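Local atomic coordinates of triabin (Triatoma pallidipennis, PDB entry 1AVG), a protein that binds thrombin non-covalently in a 1:1 complex and inhibits its clotting and platelet-aggregating actions while barely suppressing its amidolytic activity. Residues E18-G23 against F96-V101; N22-L27 against F50-E55. One frame throughout, in Å; residues are numbered along the deposited sequence.

Contact 1 (E18-G23 against F96-V101)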
loop_
_atom_site.group_PDB
_atom_site.type_symbol
_atom_site.label_atom_id
_atom_site.label_comp_id
_atom_site.label_asym_id
_atom_site.label_seq_id
_atom_site.Cartn_x
_atom_site.Cartn_y
_atom_site.Cartn_z
ATOM N N GLU C 18 27.770 -1.673 -5.668
ATOM C CA GLU C 18 28.438 -2.843 -5.117
ATOM C C GLU C 18 27.709 -3.543 -3.974
ATOM O O GLU C 18 28.081 -4.651 -3.591
ATOM C CB GLU C 18 29.887 -2.536 -4.746
ATOM C CG GLU C 18 30.815 -3.756 -4.889
ATOM C CD GLU C 18 30.698 -4.459 -6.252
ATOM O OE1 GLU C 18 30.619 -3.772 -7.297
ATOM O OE2 GLU C 18 30.687 -5.710 -6.275
ATOM N N GLU C 19 26.702 -2.895 -3.399
ATOM C CA GLU C 19 25.934 -3.535 -2.336
ATOM C C GLU C 19 24.915 -4.413 -3.044
ATOM O O GLU C 19 24.471 -5.433 -2.514
ATOM C CB GLU C 19 25.225 -2.510 -1.449
ATOM C CG GLU C 19 26.080 -1.960 -0.314
ATOM C CD GLU C 19 25.267 -1.177 0.710
ATOM O OE1 GLU C 19 24.825 -0.050 0.399
ATOM O OE2 GLU C 19 25.070 -1.692 1.832
ATOM N N PHE C 20 24.549 -4.005 -4.255
ATOM C CA PHE C 20 23.604 -4.774 -5.030
ATOM C C PHE C 20 24.291 -5.897 -5.783
ATOM O O PHE C 20 23.879 -7.047 -5.679
ATOM C CB PHE C 20 22.841 -3.908 -6.024
ATOM C CG PHE C 20 21.847 -4.689 -6.830
ATOM C CD1 PHE C 20 22.253 -5.413 -7.954
ATOM C CD2 PHE C 20 20.523 -4.776 -6.421
ATOM C CE1 PHE C 20 21.358 -6.214 -8.649
ATOM C CE2 PHE C 20 19.619 -5.576 -7.113
ATOM C CZ PHE C 20 20.041 -6.297 -8.230
ATOM N N PHE C 21 25.279 -5.556 -6.605
ATOM C CA PHE C 21 25.995 -6.567 -7.375
ATOM C C PHE C 21 26.951 -7.346 -6.496
ATOM O O PHE C 21 28.177 -7.256 -6.614
ATOM C CB PHE C 21 26.706 -5.954 -8.574
ATOM C CG PHE C 21 25.770 -5.368 -9.564
ATOM C CD1 PHE C 21 24.937 -6.190 -10.314
ATOM C CD2 PHE C 21 25.677 -3.993 -9.722
ATOM C CE1 PHE C 21 24.020 -5.647 -11.207
ATOM C CE2 PHE C 21 24.764 -3.439 -10.613
ATOM C CZ PHE C 21 23.933 -4.266 -11.357
ATOM N N ASN C 22 26.346 -8.136 -5.624
ATOM C CA ASN C 22 27.053 -8.970 -4.681
ATOM C C ASN C 22 26.008 -9.943 -4.169
ATOM O O ASN C 22 24.907 -9.537 -3.805
ATOM C CB ASN C 22 27.587 -8.114 -3.530
ATOM C CG ASN C 22 28.265 -8.936 -2.451
ATOM O OD1 ASN C 22 28.995 -9.890 -2.742
ATOM N ND2 ASN C 22 28.036 -8.564 -1.196
ATOM N N GLY C 23 26.315 -11.231 -4.225
ATOM C CA GLY C 23 25.374 -12.228 -3.742
ATOM C C GLY C 23 24.400 -12.796 -4.758
ATOM O O GLY C 23 24.658 -12.811 -5.965
ATOM N N PHE C 96 19.481 -2.040 -16.566
ATOM C CA PHE C 96 18.767 -1.910 -15.290
ATOM C C PHE C 96 18.671 -0.460 -14.818
ATOM O O PHE C 96 19.690 0.231 -14.730
ATOM C CB PHE C 96 19.486 -2.670 -14.175
ATOM C CG PHE C 96 19.642 -4.137 -14.413
ATOM C CD1 PHE C 96 18.698 -4.853 -15.138
ATOM C CD2 PHE C 96 20.738 -4.811 -13.880
ATOM C CE1 PHE C 96 18.846 -6.223 -15.328
ATOM C CE2 PHE C 96 20.896 -6.175 -14.061
ATOM C CZ PHE C 96 19.948 -6.886 -14.788
ATOM N N THR C 97 17.456 -0.003 -14.525
ATOM C CA THR C 97 17.228 1.345 -13.992
ATOM C C THR C 97 16.676 1.061 -12.601
ATOM O O THR C 97 15.541 0.598 -12.459
ATOM C CB THR C 97 16.171 2.127 -14.802
ATOM O OG1 THR C 97 16.629 2.320 -16.144
ATOM C CG2 THR C 97 15.909 3.483 -14.169
ATOM N N PHE C 98 17.499 1.250 -11.581
ATOM C CA PHE C 98 17.054 0.963 -10.232
ATOM C C PHE C 98 16.137 2.046 -9.705
ATOM O O PHE C 98 16.529 3.205 -9.623
ATOM C CB PHE C 98 18.257 0.753 -9.326
ATOM C CG PHE C 98 19.107 -0.422 -9.726
ATOM C CD1 PHE C 98 20.116 -0.280 -10.678
ATOM C CD2 PHE C 98 18.873 -1.682 -9.188
ATOM C CE1 PHE C 98 20.876 -1.378 -11.094
ATOM C CE2 PHE C 98 19.627 -2.784 -9.597
ATOM C CZ PHE C 98 20.632 -2.629 -10.556
ATOM N N ILE C 99 14.913 1.657 -9.359
ATOM C CA ILE C 99 13.893 2.576 -8.840
ATOM C C ILE C 99 13.956 2.713 -7.302
ATOM O O ILE C 99 14.093 3.814 -6.767
ATOM C CB ILE C 99 12.450 2.091 -9.216
ATOM C CG1 ILE C 99 12.385 1.574 -10.662
ATOM C CG2 ILE C 99 11.439 3.203 -9.004
ATOM C CD1 ILE C 99 12.660 2.601 -11.728
ATOM N N SER C 100 13.876 1.579 -6.608
ATOM C CA SER C 100 13.881 1.527 -5.149
ATOM C C SER C 100 14.508 0.205 -4.766
ATOM O O SER C 100 14.144 -0.828 -5.315
ATOM C CB SER C 100 12.438 1.560 -4.630
ATOM O OG SER C 100 12.350 1.296 -3.238
ATOM N N VAL C 101 15.405 0.222 -3.792
ATOM C CA VAL C 101 16.077 -0.997 -3.389
ATOM C C VAL C 101 16.605 -1.007 -1.963
ATOM O O VAL C 101 17.069 0.001 -1.445
ATOM C CB VAL C 101 17.255 -1.362 -4.397
ATOM C CG1 VAL C 101 17.967 -0.123 -4.875
ATOM C CG2 VAL C 101 18.272 -2.314 -3.756
#

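Contact 2 (N22-L27 against F50-E55)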
loop_
_atom_site.group_PDB
_atom_site.type_symbol
_atom_site.label_atom_id
_atom_site.label_comp_id
_atom_site.label_asym_id
_atom_site.label_seq_id
_atom_site.Cartn_x
_atom_site.Cartn_y
_atom_site.Cartn_z
ATOM N N ASN C 22 26.346 -8.136 -5.624
ATOM C CA ASN C 22 27.053 -8.970 -4.681
ATOM C C ASN C 22 26.008 -9.943 -4.169
ATOM O O ASN C 22 24.907 -9.537 -3.805
ATOM C CB ASN C 22 27.587 -8.114 -3.530
ATOM C CG ASN C 22 28.265 -8.936 -2.451
ATOM O OD1 ASN C 22 28.995 -9.890 -2.742
ATOM N ND2 ASN C 22 28.036 -8.564 -1.196
ATOM N N GLY C 23 26.315 -11.231 -4.225
ATOM C CA GLY C 23 25.374 -12.228 -3.742
ATOM C C GLY C 23 24.400 -12.796 -4.758
ATOM O O GLY C 23 24.658 -12.811 -5.965
ATOM N N THR C 24 23.268 -13.269 -4.250
ATOM C CA THR C 24 22.234 -13.873 -5.073
ATOM C C THR C 24 20.883 -13.188 -4.878
ATOM O O THR C 24 20.485 -12.873 -3.758
ATOM C CB THR C 24 22.084 -15.383 -4.741
ATOM O OG1 THR C 24 23.361 -16.033 -4.853
ATOM C CG2 THR C 24 21.089 -16.050 -5.685
ATOM N N TRP C 25 20.206 -12.939 -5.993
ATOM C CA TRP C 25 18.886 -12.327 -6.007
ATOM C C TRP C 25 18.029 -13.288 -6.804
ATOM O O TRP C 25 18.491 -13.870 -7.784
ATOM C CB TRP C 25 18.904 -10.988 -6.738
ATOM C CG TRP C 25 19.628 -9.886 -6.032
ATOM C CD1 TRP C 25 20.899 -9.447 -6.282
ATOM C CD2 TRP C 25 19.093 -9.011 -5.027
ATOM N NE1 TRP C 25 21.182 -8.347 -5.505
ATOM C CE2 TRP C 25 20.089 -8.057 -4.730
ATOM C CE3 TRP C 25 17.866 -8.937 -4.357
ATOM C CZ2 TRP C 25 19.889 -7.037 -3.791
ATOM C CZ3 TRP C 25 17.671 -7.924 -3.425
ATOM C CH2 TRP C 25 18.677 -6.989 -3.154
ATOM N N TYR C 26 16.801 -13.492 -6.357
ATOM C CA TYR C 26 15.863 -14.367 -7.042
ATOM C C TYR C 26 14.800 -13.474 -7.655
ATOM O O TYR C 26 14.331 -12.544 -7.021
ATOM C CB TYR C 26 15.245 -15.351 -6.057
ATOM C CG TYR C 26 16.211 -16.402 -5.573
ATOM C CD1 TYR C 26 17.031 -16.169 -4.474
ATOM C CD2 TYR C 26 16.285 -17.640 -6.202
ATOM C CE1 TYR C 26 17.901 -17.152 -4.007
ATOM C CE2 TYR C 26 17.142 -18.625 -5.752
ATOM C CZ TYR C 26 17.946 -18.380 -4.652
ATOM O OH TYR C 26 18.763 -19.387 -4.182
ATOM N N LEU C 27 14.423 -13.758 -8.890
ATOM C CA LEU C 27 13.446 -12.947 -9.591
ATOM C C LEU C 27 12.386 -13.803 -10.294
ATOM O O LEU C 27 12.686 -14.499 -11.261
ATOM C CB LEU C 27 14.197 -12.052 -10.584
ATOM C CG LEU C 27 13.550 -11.435 -11.816
ATOM C CD1 LEU C 27 12.439 -10.483 -11.447
ATOM C CD2 LEU C 27 14.630 -10.699 -12.573
ATOM N N PHE C 50 30.444 -10.779 -8.589
ATOM C CA PHE C 50 29.849 -11.969 -9.197
ATOM C C PHE C 50 28.477 -12.217 -8.569
ATOM O O PHE C 50 28.343 -12.976 -7.607
ATOM C CB PHE C 50 30.773 -13.170 -8.970
ATOM C CG PHE C 50 30.325 -14.432 -9.647
ATOM C CD1 PHE C 50 30.513 -14.609 -11.015
ATOM C CD2 PHE C 50 29.763 -15.471 -8.907
ATOM C CE1 PHE C 50 30.152 -15.803 -11.635
ATOM C CE2 PHE C 50 29.399 -16.668 -9.517
ATOM C CZ PHE C 50 29.595 -16.834 -10.882
ATOM N N THR C 51 27.468 -11.547 -9.111
ATOM C CA THR C 51 26.103 -11.660 -8.613
ATOM C C THR C 51 25.338 -12.703 -9.401
ATOM O O THR C 51 25.419 -12.742 -10.627
ATOM C CB THR C 51 25.366 -10.341 -8.766
ATOM O OG1 THR C 51 26.256 -9.266 -8.451
ATOM C CG2 THR C 51 24.170 -10.298 -7.831
ATOM N N GLN C 52 24.596 -13.548 -8.701
ATOM C CA GLN C 52 23.813 -14.578 -9.362
ATOM C C GLN C 52 22.344 -14.196 -9.302
ATOM O O GLN C 52 21.772 -14.070 -8.215
ATOM C CB GLN C 52 24.011 -15.931 -8.686
ATOM C CG GLN C 52 25.456 -16.347 -8.524
ATOM C CD GLN C 52 25.588 -17.646 -7.761
ATOM O OE1 GLN C 52 24.972 -17.832 -6.709
ATOM N NE2 GLN C 52 26.382 -18.560 -8.295
ATOM N N ILE C 53 21.759 -13.933 -10.463
ATOM C CA ILE C 53 20.353 -13.582 -10.543
ATOM C C ILE C 53 19.681 -14.846 -11.059
ATOM O O ILE C 53 20.041 -15.354 -12.118
ATOM C CB ILE C 53 20.083 -12.445 -11.559
ATOM C CG1 ILE C 53 20.986 -11.230 -11.295
ATOM C CG2 ILE C 53 18.611 -12.055 -11.523
ATOM C CD1 ILE C 53 20.435 -10.201 -10.342
ATOM N N VAL C 54 18.790 -15.413 -10.262
ATOM C CA VAL C 54 18.066 -16.603 -10.665
ATOM C C VAL C 54 16.705 -16.090 -11.116
ATOM O O VAL C 54 15.941 -15.584 -10.302
ATOM C CB VAL C 54 17.915 -17.588 -9.489
ATOM C CG1 VAL C 54 17.031 -18.748 -9.876
ATOM C CG2 VAL C 54 19.275 -18.101 -9.068
ATOM N N GLU C 55 16.445 -16.146 -12.420
ATOM C CA GLU C 55 15.184 -15.674 -12.978
ATOM C C GLU C 55 14.227 -16.828 -13.233
ATOM O O GLU C 55 14.602 -17.824 -13.842
ATOM C CB GLU C 55 15.434 -14.894 -14.266
ATOM C CG GLU C 55 14.184 -14.248 -14.837
ATOM C CD GLU C 55 14.489 -13.126 -15.801
ATOM O OE1 GLU C 55 15.654 -12.695 -15.879
ATOM O OE2 GLU C 55 13.560 -12.661 -16.487
#

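Contact 1 (E18-G23 against F96-V101)
Phe98 drives the edge of its ring into the face of Phe20, an edge-to-face pair with centroids 4.9 Å apart and planes at 64°. The atom at the point of entry is CE2 of Phe98, which stands over the centre of the Phe20 ring and comes within 3.7 Å of Phe20 CE2. The next atom round the same ring, Phe98 CZ, lies 3.8 Å from CZ of Phe21, so neighbouring carbons of one ring serve two partners. Phe21 also extends CZ to CD2 of Phe96 at 4.1 Å, where the two rings meet edge to edge. At the edge of Phe20, CG2 of Val101 packs 4.3 Å from CD2. Phe20 and Phe21 close the cluster between themselves: Phe20 CD1 sits above the centre of the Phe21 ring. With CG opposite the backbone N (chi1 -180°), the Phe20 ring extends toward strand 92-101 and presents its face to Phe98. Phe21, just past the helix, is the centre of an inverse gamma turn. Farther out, Trp25 stacks on Phe20, Phe15 stacks on Phe98, and Phe82 meets both Phe21 and Phe96. The contact is buried and wholly apolar. A short helix and the turn after it, ahead of the first strand, laying aromatic side chains against a later strand of the barrel, are consistent with the closed end of a lipocalin-like calycin fold.

Contact 2 (N22-L27 against F50-E55)
Val54 flanks the Tyr26 ring, its CB 3.7 Å from ring atom CD2 of Tyr26. Thr24 and Gln52 share that face of the sheet but meet through polar ends: Thr24 OG1 donates to Gln52 OE1 over 3.0 Å, approaching in the carbonyl plane on a lone pair at a C=O...donor angle of 134°. The Thr24 hydroxyl reaches this amide because OG1 is set opposite the carbonyl carbon (chi1 -54°). Helix 138-141 covers this face, Ala138 touching Thr24, Gln52 and Val54. Beneath these side chains runs a parallel ladder, Thr24 paired with Gln52 through to Leu27 with Glu55, the two strands inclined by 16°. Strand 51-56 lies between 24-28 and 37-43, so first and third strands pair in parallel, unlike the antiparallel meander of a classic lipocalin barrel. Gln52 N donates to Gly23 O at 2.8 Å, and Val54 N to Trp25 O at 2.9 Å; in return Trp25 N and Leu27 N donate to the carbonyls of Gln52 and Val54. On the other face Thr51 CG2 meets the indole edge in plane, 3.7 Å from Trp25 CD1, while Ile53 CD1 approaches Trp25 CB at 4.0 Å. Leu27 runs alongside Glu55, its CD2 4.0 Å from OE1; the carboxylate's OE2 is gripped by Arg111, in a salt bridge, and by His29.

Residues 18-23 run straight on into strand 24-28, so the two contacts follow one another along the chain, their centres about 10 Å apart; Asn22 and Gly23 belong to both ranges but touch only 50-55. Contact 1 is all core: side chains alone bring the helix end against strand 92-101. Contact 2 is partly buried, with exposed residues at its start, and its two adjacent strands are joined chiefly by backbone hydrogen bonds, leaving side chains to sort themselves onto two faces. It also buries far more surface, 548 Å² against 197 Å². Trp25 ties them together, for its NE1 is 3.0 Å from Phe20 O, a probable hydrogen bond.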